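Local coordinates for protein 6-phosphogluconate dehydrogenase, NAD-binding (Geobacter metallireducens, PDB 3PEF) that probably reduces succinic semialdehyde to gamma-hydroxybutyrate with an NADP cofactor held in a Rossmann-type domain, at residues A[226-231]-A[277-282]; A[174-179]-A[239-244]; A[116-121]-A[162-167]; A[58-63]-A[144-149]. The protein carries 2 engineered substitutions. All blocks are in the same frame, centred on the assembly; numbering follows the deposited sequence.

Contact 1: A[226-231]-A[277-282]; sequences RNFAPA and DFSAIF. With NAP (NADP nicotinamide-adenine-dinucleotide phosphate), chain I.
Asp277 and Phe228 carry the close-packed half of this contact between two loops. The backbone N of Asp277 gives an almost straight hydrogen bond (174°) to Phe228 O at 2.9 Å. In return, OD1 of Asp277 accepts from Ala231 N at 3.0 Å, on its anti side, and also from Phe232 N. A chi1 of -165° turns CG away from the backbone N, and the carboxylate serves both segments: OD2 turns back to its own segment, taking Ser279 N from above its plane in an Asx turn and Ser279 OG through its anti lone pair at 2.6 Å. Lys219 adds a salt bridge to OD2. Replacing Asp277 by an alanine would probably leave the amides of Ala231 and Phe232 without their acceptor, Lys219 without its counter-charge and Ser279 OG freer to turn. The Phe228 ring lies against the 3-10 turn, its CD1 3.6 Å from Ala280 CA, while Ser279 OG meets the ring at its edge, in plane. Water 1 donates to both Asn227 O and Ser279 OG, adding an indirect link between the loops. Toward Arg226 the contact becomes looser and more exposed. Its bent side chain brings NH2 within 3.4 Å of Phe282 CE2, guanidinium and ring planes 24° apart, and the same nitrogen forms a salt bridge to Glu193. At the other end, Ala231 O accepts from N7N of the nicotinamide carboxamide at 2.8 Å, making this a loop-borne wall of the NADP site contributed by the helical C-terminal domain of the beta-hydroxyacid dehydrogenase fold.

Contact 2: A[174-179]-A[239-244]; sequences VNMVMG and KDLRLA
Asn175 and Asp240 make the polar link between the two helices. Asn175 ND2 lies 2.6 Å from Asp240 OD2, but the N-H points well off the oxygen (124°), so the hydrogen bond is weak, and amide and carboxylate planes are 58° apart. Asn175 OD1 accepts from Lys171 NZ, the predicted active-site lysine, while ND2 also donates to a glycerol. The other oxygen of Asp240, OD1, takes a salt bridge from Lys239 NZ at 2.8 Å. That ammonium in turn hydrogen-bonds O2D of NADP and Thr96 O, so the carboxylate joins the Asn175 side to the cofactor side.

Apolar packing fills the rest. Leu241 CD1 reaches Met176 CA at 3.7 Å, with a chi2 of 8° that is nearly eclipsed, and it lies beside Gly179, where a beta carbon would clash with it. Met176 swings CG anti to its amide nitrogen and lays CB, CG and SD along Ala244 CB, each 3.9 Å away.

Segments 174-179 and 239-244, parts of helices 166-194 and 234-251, cross with their local axes 9.0 Å apart. Helix 256-270 backs the packing through Ser258 against Met176 and Phe265 against Leu241, and Met176 also meets Gly188 of a second subunit.

Contact 3: A[116-121]-A[162-167]; sequences FLEAPV and GDVGKG. With EDO (1,2-ethanediol), chain N.
Glu118 is a buried carboxylate sent out from a strand to the start of a helix: its OE1 accepts from Gly165 N at 2.6 Å and also from Ala168 N. The Gly165 bond bends to 149° and reaches the oxygen from above the carboxylate plane, 55° out of it. Although CG sits between the backbone N and carbonyl carbon (chi1 66°), the chain beyond runs extended and carries the acid to this end. OE2 is hydrogen-bonded to Ser102 OG. The first turn of the helix would be expected to favour the ionised acid. A leucine in place of Glu118 would probably leave Gly165 N and Ala168 N without their acceptor and the helix start without its negative charge. Gly165 is the N-cap of helix 166-194, the long helix that leads from the Rossmann-type domain into the helical domain and bears the predicted catalytic Lys171, so the bond ties strand 115-122 to the domain junction. Gly167, in the first turn of the helix, has no beta carbon to collide with OE1. Pro120 CG lies 3.5 Å from Gly167 O, continuing the contact along the chain beyond Glu118. On the other flank, Val164 CG1 meets the Phe116 ring at its edge, in plane, 3.9 Å from CE2, the two side chains crossing at about a right angle. Val164 CG2 touches a bound ethanediol, probably from the crystallisation liquor, whose O1 donates to Phe116 O at 2.8 Å.

Contact 4: A[58-63]-A[144-149]; sequences CPVTFA and YDEAMP
The Phe62 ring meets Ala147 of the helix at an oblique approach: CE1 and CZ lie beside Ala147 CB, CE1 at 4.0 Å. One face of the ring is covered within its own strand by Val60 CG1, 4.0 Å above the plane and shifted toward the rim, and Phe4 of the neighbouring strand brings its own ring up, the two planes at about 50°. The same methyl, Val60 CG1, is 4.0 Å from Ala147 CB, so the small alanine sits where valine and phenylalanine converge, and the helix can come close there. CG of Phe62 stands anti to its carbonyl carbon (chi1 -57°), which brings the ring end toward the helix although its CB does not head that way.

The second flat group is the Glu146 carboxylate. Its extended chain slides past Val60 in the opposite direction, with OE1 3.6 Å from Val60 CG2 and 3.9 Å from Pro59 CB, both contacts of oxygen with carbon. The polar needs of the acid are met otherwise: OE2 forms a salt bridge with Arg115, and OE1 accepts at 2.7 Å from water 2, which also donates to Pro59 O at 2.8 Å. This water is a polar bridge between the start of the strand and the helix.

Helix 141-154 thus lies across the sheet, its local axis 9.5 Å from that of strand 60-63 and turned 76° to it. The strand runs between strands 3-7 and 90-93, and Val92 of the latter packs against both Val60 and Phe62.

In the fold
Along the chain the contacts form two interleaved pairs: contacts 4 and 3 alternate their segments, as do contacts 2 and 1 after them. Both of the first pair reach the Rossmann-type sheet, with centres 13 Å apart and Leu117 packing on Tyr144; the second pair belongs to the helical C-terminal domain, with centres 17 Å apart and Phe278 touching Met178. Helix 166-194 joins the halves: it begins in contact 3 and runs through contact 2, about 17 Å away between centres. Contacts 1 and 4, with centres 33 Å apart, lie on opposite sides of the chain's centre. Contacts 1 and 2 supply Ala231 and Lys239 to NADP between the domains.

Contact 1: A[226-231]-A[277-282]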
# COMPACT_ATOMS: atom_id res chain seq x y z
N ARG A 226 25.66 -9.34 3.93
CA ARG A 226 25.30 -9.36 2.52
C ARG A 226 25.43 -10.78 1.95
O ARG A 226 25.81 -10.96 0.79
CB ARG A 226 26.18 -8.38 1.73
CG ARG A 226 26.09 -6.91 2.19
CD ARG A 226 24.85 -6.20 1.66
NE ARG A 226 24.16 -5.44 2.70
CZ ARG A 226 24.45 -4.19 3.05
NH1 ARG A 226 25.41 -3.52 2.43
NH2 ARG A 226 23.77 -3.59 4.02
N ASN A 227 25.11 -11.77 2.76
CA ASN A 227 25.06 -13.16 2.30
C ASN A 227 23.59 -13.55 2.07
O ASN A 227 22.79 -13.61 3.01
CB ASN A 227 25.71 -14.08 3.34
CG ASN A 227 25.55 -15.56 3.02
OD1 ASN A 227 25.01 -15.93 1.97
ND2 ASN A 227 26.02 -16.41 3.91
N PHE A 228 23.23 -13.79 0.81
CA PHE A 228 21.84 -14.07 0.47
C PHE A 228 21.70 -15.43 -0.20
O PHE A 228 20.82 -15.64 -1.04
CB PHE A 228 21.28 -12.97 -0.42
CG PHE A 228 21.26 -11.62 0.24
CD1 PHE A 228 20.32 -11.33 1.22
CD2 PHE A 228 22.19 -10.65 -0.10
CE1 PHE A 228 20.30 -10.10 1.84
CE2 PHE A 228 22.19 -9.42 0.51
CZ PHE A 228 21.23 -9.14 1.48
N ALA A 229 22.60 -16.36 0.14
CA ALA A 229 22.49 -17.72 -0.38
C ALA A 229 21.11 -18.25 -0.01
O ALA A 229 20.64 -18.05 1.12
CB ALA A 229 23.58 -18.62 0.21
N PRO A 230 20.43 -18.90 -0.97
CA PRO A 230 19.02 -19.26 -0.81
C PRO A 230 18.75 -20.34 0.23
O PRO A 230 19.28 -21.43 0.15
CB PRO A 230 18.62 -19.77 -2.20
CG PRO A 230 19.94 -20.23 -2.81
CD PRO A 230 20.95 -19.27 -2.30
N ALA A 231 17.93 -20.02 1.23
CA ALA A 231 17.37 -21.05 2.10
C ALA A 231 15.89 -21.19 1.74
O ALA A 231 15.40 -22.28 1.48
CB ALA A 231 17.54 -20.68 3.58
N ASP A 277 17.99 -15.87 -1.37
CA ASP A 277 17.11 -15.97 -0.20
C ASP A 277 16.06 -14.88 -0.20
O ASP A 277 16.30 -13.78 -0.71
CB ASP A 277 17.91 -15.86 1.09
CG ASP A 277 17.10 -16.31 2.29
OD1 ASP A 277 16.66 -17.48 2.29
OD2 ASP A 277 16.89 -15.50 3.21
N PHE A 278 14.90 -15.15 0.40
CA PHE A 278 13.86 -14.13 0.42
C PHE A 278 14.30 -12.87 1.18
O PHE A 278 13.78 -11.79 0.95
CB PHE A 278 12.51 -14.67 0.91
CG PHE A 278 12.43 -14.89 2.40
CD1 PHE A 278 13.26 -15.80 3.03
CD2 PHE A 278 11.48 -14.21 3.16
CE1 PHE A 278 13.16 -16.01 4.40
CE2 PHE A 278 11.37 -14.43 4.52
CZ PHE A 278 12.21 -15.33 5.14
N SER A 279 15.30 -12.99 2.05
CA SER A 279 15.83 -11.80 2.72
C SER A 279 16.51 -10.86 1.73
O SER A 279 16.81 -9.72 2.07
CB SER A 279 16.81 -12.17 3.84
OG SER A 279 17.79 -13.08 3.36
N ALA A 280 16.76 -11.33 0.50
CA ALA A 280 17.32 -10.46 -0.53
C ALA A 280 16.42 -9.26 -0.87
O ALA A 280 16.86 -8.31 -1.52
CB ALA A 280 17.69 -11.26 -1.81
N ILE A 281 15.16 -9.30 -0.44
CA ILE A 281 14.30 -8.14 -0.62
C ILE A 281 14.97 -6.89 -0.05
O ILE A 281 14.73 -5.77 -0.51
CB ILE A 281 12.87 -8.35 -0.01
CG1 ILE A 281 11.93 -7.23 -0.45
CG2 ILE A 281 12.95 -8.50 1.50
CD1 ILE A 281 10.53 -7.26 0.17
N PHE A 282 15.83 -7.07 0.95
CA PHE A 282 16.59 -5.94 1.50
C PHE A 282 17.32 -5.11 0.45
O PHE A 282 17.48 -3.90 0.60
CB PHE A 282 17.61 -6.42 2.53
CG PHE A 282 18.50 -5.32 3.05
CD1 PHE A 282 18.07 -4.47 4.08
CD2 PHE A 282 19.77 -5.13 2.53
CE1 PHE A 282 18.89 -3.46 4.57
CE2 PHE A 282 20.61 -4.12 3.02
CZ PHE A 282 20.16 -3.28 4.04
PA NAP I . 13.05 -25.53 -4.99
O1A NAP I . 13.03 -24.48 -6.03
O2A NAP I . 14.39 -25.88 -4.48
O5B NAP I . 12.34 -26.86 -5.53
C5B NAP I . 11.22 -26.78 -6.37
C4B NAP I . 10.90 -28.19 -6.82
O4B NAP I . 9.75 -28.16 -7.63
C3B NAP I . 12.03 -28.76 -7.68
O3B NAP I . 12.08 -30.14 -7.37
C2B NAP I . 11.49 -28.58 -9.08
O2B NAP I . 11.99 -29.48 -10.04
C1B NAP I . 10.02 -28.84 -8.83
N9A NAP I . 9.20 -28.35 -9.94
C8A NAP I . 8.96 -27.04 -10.28
N7A NAP I . 8.17 -27.02 -11.37
C5A NAP I . 7.91 -28.29 -11.74
C6A NAP I . 7.14 -28.81 -12.77
N6A NAP I . 6.52 -28.00 -13.61
N1A NAP I . 7.05 -30.17 -12.91
C2A NAP I . 7.71 -31.01 -12.03
N3A NAP I . 8.46 -30.48 -11.00
C4A NAP I . 8.55 -29.14 -10.86
O3 NAP I . 12.15 -25.00 -3.80
PN NAP I . 11.85 -25.62 -2.37
O1N NAP I . 12.17 -24.63 -1.33
O2N NAP I . 12.41 -26.98 -2.25
O5D NAP I . 10.26 -25.66 -2.61
C5D NAP I . 9.46 -26.81 -2.49
C4D NAP I . 8.17 -26.38 -1.79
O4D NAP I . 8.36 -26.17 -0.42
C3D NAP I . 7.67 -25.05 -2.31
O3D NAP I . 6.26 -25.17 -2.35
C2D NAP I . 8.11 -24.04 -1.25
O2D NAP I . 7.24 -22.94 -1.23
C1D NAP I . 7.94 -24.88 -0.01
N1N NAP I . 8.72 -24.51 1.19
C2N NAP I . 9.99 -24.03 1.09
C3N NAP I . 10.73 -23.74 2.23
C7N NAP I . 12.14 -23.26 2.11
O7N NAP I . 12.66 -22.56 3.19
N7N NAP I . 12.89 -23.46 1.01
C4N NAP I . 10.17 -23.94 3.50
C5N NAP I . 8.88 -24.46 3.59
C6N NAP I . 8.17 -24.76 2.44
P2B NAP I . 13.42 -29.22 -10.78
O1X NAP I . 13.37 -30.05 -12.05
O2X NAP I . 13.55 -27.76 -11.07
O3X NAP I . 14.55 -29.65 -9.87
O HOH W 1 20.18 -14.45 3.66

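Contact 2: A[174-179]-A[239-244]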
# COMPACT_ATOMS: atom_id res chain seq x y z
N VAL A 174 0.24 -18.30 7.82
CA VAL A 174 1.48 -18.18 8.55
C VAL A 174 2.61 -17.60 7.70
O VAL A 174 3.40 -16.76 8.17
CB VAL A 174 1.87 -19.55 9.15
CG1 VAL A 174 3.31 -19.58 9.58
CG2 VAL A 174 0.91 -19.89 10.32
N ASN A 175 2.69 -18.02 6.44
CA ASN A 175 3.72 -17.46 5.56
C ASN A 175 3.49 -16.01 5.18
O ASN A 175 4.42 -15.26 4.90
CB ASN A 175 3.91 -18.30 4.31
CG ASN A 175 5.08 -19.22 4.44
OD1 ASN A 175 5.31 -19.77 5.52
ND2 ASN A 175 5.87 -19.36 3.37
N MET A 176 2.22 -15.63 5.14
CA MET A 176 1.86 -14.26 4.83
C MET A 176 2.42 -13.31 5.89
O MET A 176 3.00 -12.28 5.56
CB MET A 176 0.35 -14.09 4.75
CG MET A 176 -0.04 -12.71 4.22
SD MET A 176 -1.83 -12.47 4.33
CE MET A 176 -2.00 -12.20 6.10
N VAL A 177 2.23 -13.68 7.16
CA VAL A 177 2.77 -12.91 8.28
C VAL A 177 4.30 -12.84 8.21
O VAL A 177 4.89 -11.79 8.41
CB VAL A 177 2.37 -13.54 9.62
CG1 VAL A 177 3.08 -12.84 10.77
CG2 VAL A 177 0.85 -13.45 9.81
N MET A 178 4.92 -13.97 7.92
CA MET A 178 6.37 -14.03 7.79
C MET A 178 6.90 -13.14 6.66
O MET A 178 7.95 -12.50 6.80
CB MET A 178 6.82 -15.47 7.58
CG MET A 178 8.36 -15.64 7.60
SD MET A 178 8.90 -17.28 7.09
CE MET A 178 8.40 -17.28 5.36
N GLY A 179 6.18 -13.09 5.54
CA GLY A 179 6.58 -12.26 4.42
C GLY A 179 6.47 -10.78 4.75
O GLY A 179 7.39 -10.00 4.46
N LYS A 239 5.44 -16.16 -4.37
CA LYS A 239 4.35 -17.04 -4.77
C LYS A 239 3.39 -17.26 -3.59
O LYS A 239 2.18 -17.28 -3.76
CB LYS A 239 4.91 -18.38 -5.28
CG LYS A 239 3.85 -19.48 -5.50
CD LYS A 239 3.69 -20.41 -4.30
CE LYS A 239 4.96 -21.17 -4.01
NZ LYS A 239 4.85 -22.15 -2.90
N ASP A 240 3.94 -17.42 -2.39
CA ASP A 240 3.12 -17.62 -1.20
C ASP A 240 2.27 -16.39 -0.90
O ASP A 240 1.10 -16.51 -0.58
CB ASP A 240 3.98 -17.98 0.02
CG ASP A 240 4.51 -19.42 -0.02
OD1 ASP A 240 4.19 -20.20 -0.96
OD2 ASP A 240 5.28 -19.78 0.90
N LEU A 241 2.86 -15.21 -1.04
CA LEU A 241 2.13 -13.96 -0.84
C LEU A 241 1.03 -13.82 -1.91
O LEU A 241 -0.10 -13.44 -1.61
CB LEU A 241 3.10 -12.79 -0.89
CG LEU A 241 3.60 -12.11 0.39
CD1 LEU A 241 3.21 -12.83 1.70
CD2 LEU A 241 5.10 -11.84 0.33
N ARG A 242 1.36 -14.14 -3.15
CA ARG A 242 0.38 -14.19 -4.22
C ARG A 242 -0.81 -15.04 -3.80
O ARG A 242 -1.96 -14.62 -3.89
CB ARG A 242 1.03 -14.81 -5.46
CG ARG A 242 0.15 -15.01 -6.69
CD ARG A 242 1.11 -15.20 -7.89
NE ARG A 242 1.61 -16.54 -7.93
CZ ARG A 242 2.82 -16.95 -8.33
NH1 ARG A 242 3.06 -18.24 -8.29
NH2 ARG A 242 3.77 -16.12 -8.76
N LEU A 243 -0.53 -16.24 -3.31
CA LEU A 243 -1.60 -17.16 -2.95
C LEU A 243 -2.42 -16.72 -1.74
O LEU A 243 -3.62 -17.00 -1.67
CB LEU A 243 -1.03 -18.57 -2.71
CG LEU A 243 -0.39 -19.23 -3.93
CD1 LEU A 243 0.17 -20.57 -3.46
CD2 LEU A 243 -1.39 -19.42 -5.09
N ALA A 244 -1.76 -16.06 -0.78
CA ALA A 244 -2.46 -15.56 0.42
C ALA A 244 -3.42 -14.42 0.07
O ALA A 244 -4.57 -14.36 0.54
CB ALA A 244 -1.44 -15.09 1.48

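Contact 3: A[116-121]-A[162-167]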
# COMPACT_ATOMS: atom_id res chain seq x y z
N PHE A 116 -5.43 -39.51 -0.12
CA PHE A 116 -4.70 -38.25 -0.20
C PHE A 116 -4.65 -37.44 1.09
O PHE A 116 -5.63 -37.36 1.82
CB PHE A 116 -5.27 -37.37 -1.31
CG PHE A 116 -4.57 -36.06 -1.45
CD1 PHE A 116 -3.38 -35.97 -2.13
CD2 PHE A 116 -5.10 -34.92 -0.87
CE1 PHE A 116 -2.73 -34.76 -2.25
CE2 PHE A 116 -4.47 -33.71 -0.99
CZ PHE A 116 -3.28 -33.62 -1.69
N LEU A 117 -3.49 -36.82 1.33
CA LEU A 117 -3.22 -36.01 2.52
C LEU A 117 -2.40 -34.83 2.03
O LEU A 117 -1.43 -35.02 1.31
CB LEU A 117 -2.34 -36.81 3.49
CG LEU A 117 -2.39 -36.88 5.04
CD1 LEU A 117 -0.98 -36.85 5.64
CD2 LEU A 117 -3.32 -35.89 5.75
N GLU A 118 -2.76 -33.61 2.39
CA GLU A 118 -1.84 -32.50 2.15
C GLU A 118 -1.06 -32.32 3.42
O GLU A 118 -1.61 -32.49 4.50
CB GLU A 118 -2.56 -31.20 1.81
CG GLU A 118 -3.39 -30.64 2.95
CD GLU A 118 -4.03 -29.31 2.59
OE1 GLU A 118 -4.88 -28.82 3.36
OE2 GLU A 118 -3.68 -28.74 1.53
N ALA A 119 0.23 -32.00 3.32
CA ALA A 119 0.99 -31.69 4.52
C ALA A 119 2.11 -30.70 4.27
O ALA A 119 3.29 -31.06 4.31
CB ALA A 119 1.52 -32.98 5.18
N PRO A 120 1.76 -29.43 4.00
CA PRO A 120 2.79 -28.40 3.82
C PRO A 120 3.51 -28.19 5.15
O PRO A 120 2.99 -28.60 6.20
CB PRO A 120 1.98 -27.15 3.46
CG PRO A 120 0.67 -27.36 4.18
CD PRO A 120 0.40 -28.85 4.04
N VAL A 121 4.69 -27.58 5.11
CA VAL A 121 5.52 -27.49 6.30
C VAL A 121 5.93 -26.06 6.63
O VAL A 121 5.97 -25.19 5.76
CB VAL A 121 6.81 -28.37 6.19
CG1 VAL A 121 6.46 -29.76 5.76
CG2 VAL A 121 7.82 -27.75 5.22
N GLY A 162 -7.74 -31.13 10.02
CA GLY A 162 -9.08 -31.40 9.52
C GLY A 162 -9.07 -31.83 8.07
O GLY A 162 -8.17 -32.53 7.64
N ASP A 163 -10.08 -31.40 7.33
CA ASP A 163 -10.22 -31.78 5.92
C ASP A 163 -9.20 -31.07 5.01
O ASP A 163 -8.66 -30.03 5.36
CB ASP A 163 -11.63 -31.46 5.43
CG ASP A 163 -12.70 -32.20 6.21
OD1 ASP A 163 -12.42 -33.33 6.65
OD2 ASP A 163 -13.81 -31.64 6.37
N VAL A 164 -8.98 -31.64 3.83
CA VAL A 164 -8.05 -31.06 2.87
C VAL A 164 -8.39 -29.61 2.64
O VAL A 164 -9.56 -29.25 2.45
CB VAL A 164 -8.08 -31.80 1.51
CG1 VAL A 164 -7.02 -31.22 0.55
CG2 VAL A 164 -7.86 -33.30 1.73
N GLY A 165 -7.37 -28.75 2.68
CA GLY A 165 -7.59 -27.33 2.49
C GLY A 165 -7.22 -26.55 3.73
O GLY A 165 -6.71 -25.43 3.62
N LYS A 166 -7.45 -27.14 4.90
CA LYS A 166 -7.14 -26.51 6.18
C LYS A 166 -5.63 -26.37 6.36
O LYS A 166 -5.14 -25.37 6.88
CB LYS A 166 -7.74 -27.31 7.35
CG LYS A 166 -9.25 -27.16 7.51
CD LYS A 166 -9.60 -25.89 8.27
CE LYS A 166 -11.08 -25.50 8.14
NZ LYS A 166 -11.30 -24.49 7.05
N GLY A 167 -4.88 -27.39 5.94
CA GLY A 167 -3.44 -27.32 5.97
C GLY A 167 -2.88 -26.22 5.07
O GLY A 167 -2.01 -25.44 5.48
C1 EDO N . -8.74 -36.38 0.74
O1 EDO N . -8.31 -37.72 0.98
C2 EDO N . -9.24 -36.23 -0.69
O2 EDO N . -9.84 -34.93 -0.80

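Contact 4: A[58-63]-A[144-149]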
# COMPACT_ATOMS: atom_id res chain seq x y z
N CYS A 58 5.08 -47.65 -4.31
CA CYS A 58 5.22 -47.28 -2.90
C CYS A 58 3.86 -47.14 -2.23
O CYS A 58 2.91 -46.67 -2.83
CB CYS A 58 6.01 -45.97 -2.75
SG CYS A 58 7.69 -46.06 -3.43
N PRO A 59 3.76 -47.58 -0.96
CA PRO A 59 2.49 -47.51 -0.22
C PRO A 59 2.13 -46.05 0.10
O PRO A 59 0.96 -45.69 0.07
CB PRO A 59 2.80 -48.26 1.07
CG PRO A 59 4.08 -49.01 0.81
CD PRO A 59 4.83 -48.21 -0.17
N VAL A 60 3.14 -45.24 0.41
CA VAL A 60 2.96 -43.83 0.71
C VAL A 60 4.05 -43.04 -0.02
O VAL A 60 5.23 -43.39 0.07
CB VAL A 60 3.14 -43.57 2.21
CG1 VAL A 60 3.05 -42.08 2.50
CG2 VAL A 60 2.09 -44.36 3.01
N THR A 61 3.65 -41.98 -0.72
CA THR A 61 4.61 -41.14 -1.45
C THR A 61 4.47 -39.68 -1.04
O THR A 61 3.35 -39.15 -0.98
CB THR A 61 4.42 -41.26 -2.99
OG1 THR A 61 4.67 -42.62 -3.40
CG2 THR A 61 5.38 -40.32 -3.72
N PHE A 62 5.59 -39.03 -0.75
CA PHE A 62 5.59 -37.61 -0.39
C PHE A 62 5.97 -36.78 -1.61
O PHE A 62 6.77 -37.22 -2.43
CB PHE A 62 6.58 -37.35 0.75
CG PHE A 62 6.32 -38.18 1.98
CD1 PHE A 62 5.29 -37.85 2.85
CD2 PHE A 62 7.11 -39.29 2.26
CE1 PHE A 62 5.04 -38.63 3.99
CE2 PHE A 62 6.87 -40.07 3.39
CZ PHE A 62 5.83 -39.74 4.25
N ALA A 63 5.41 -35.58 -1.74
CA ALA A 63 5.78 -34.67 -2.83
C ALA A 63 6.12 -33.30 -2.27
O ALA A 63 5.43 -32.80 -1.37
CB ALA A 63 4.67 -34.55 -3.86
N TYR A 144 -2.74 -40.31 7.30
CA TYR A 144 -1.98 -39.53 8.27
C TYR A 144 -1.26 -40.49 9.20
O TYR A 144 -0.05 -40.39 9.41
CB TYR A 144 -2.93 -38.63 9.05
CG TYR A 144 -2.31 -37.81 10.16
CD1 TYR A 144 -1.57 -36.67 9.87
CD2 TYR A 144 -2.50 -38.16 11.50
CE1 TYR A 144 -1.01 -35.90 10.89
CE2 TYR A 144 -1.95 -37.39 12.52
CZ TYR A 144 -1.20 -36.26 12.21
OH TYR A 144 -0.65 -35.49 13.22
N ASP A 145 -2.00 -41.45 9.74
CA ASP A 145 -1.42 -42.38 10.70
C ASP A 145 -0.37 -43.27 10.03
O ASP A 145 0.68 -43.57 10.60
CB ASP A 145 -2.53 -43.21 11.38
CG ASP A 145 -3.38 -42.39 12.34
OD1 ASP A 145 -2.82 -41.50 13.03
OD2 ASP A 145 -4.61 -42.62 12.42
N GLU A 146 -0.64 -43.66 8.79
CA GLU A 146 0.30 -44.49 8.04
C GLU A 146 1.60 -43.76 7.69
O GLU A 146 2.66 -44.36 7.67
CB GLU A 146 -0.37 -45.06 6.78
CG GLU A 146 0.50 -46.06 6.06
CD GLU A 146 -0.26 -46.79 4.96
OE1 GLU A 146 0.41 -47.39 4.09
OE2 GLU A 146 -1.51 -46.76 4.97
N ALA A 147 1.51 -42.46 7.41
CA ALA A 147 2.70 -41.70 7.02
C ALA A 147 3.51 -41.24 8.23
O ALA A 147 4.66 -40.82 8.10
CB ALA A 147 2.31 -40.51 6.15
N MET A 148 2.91 -41.33 9.41
CA MET A 148 3.54 -40.81 10.63
C MET A 148 5.00 -41.22 10.83
O MET A 148 5.81 -40.40 11.24
CB MET A 148 2.71 -41.18 11.87
CG MET A 148 3.13 -40.42 13.12
SD MET A 148 3.03 -38.63 12.92
CE MET A 148 1.26 -38.38 12.91
N PRO A 149 5.35 -42.49 10.55
CA PRO A 149 6.74 -42.88 10.80
C PRO A 149 7.70 -42.09 9.93
O PRO A 149 8.85 -41.85 10.32
CB PRO A 149 6.77 -44.36 10.40
CG PRO A 149 5.37 -44.82 10.56
CD PRO A 149 4.51 -43.64 10.17
O HOH W 2 -0.58 -47.44 1.59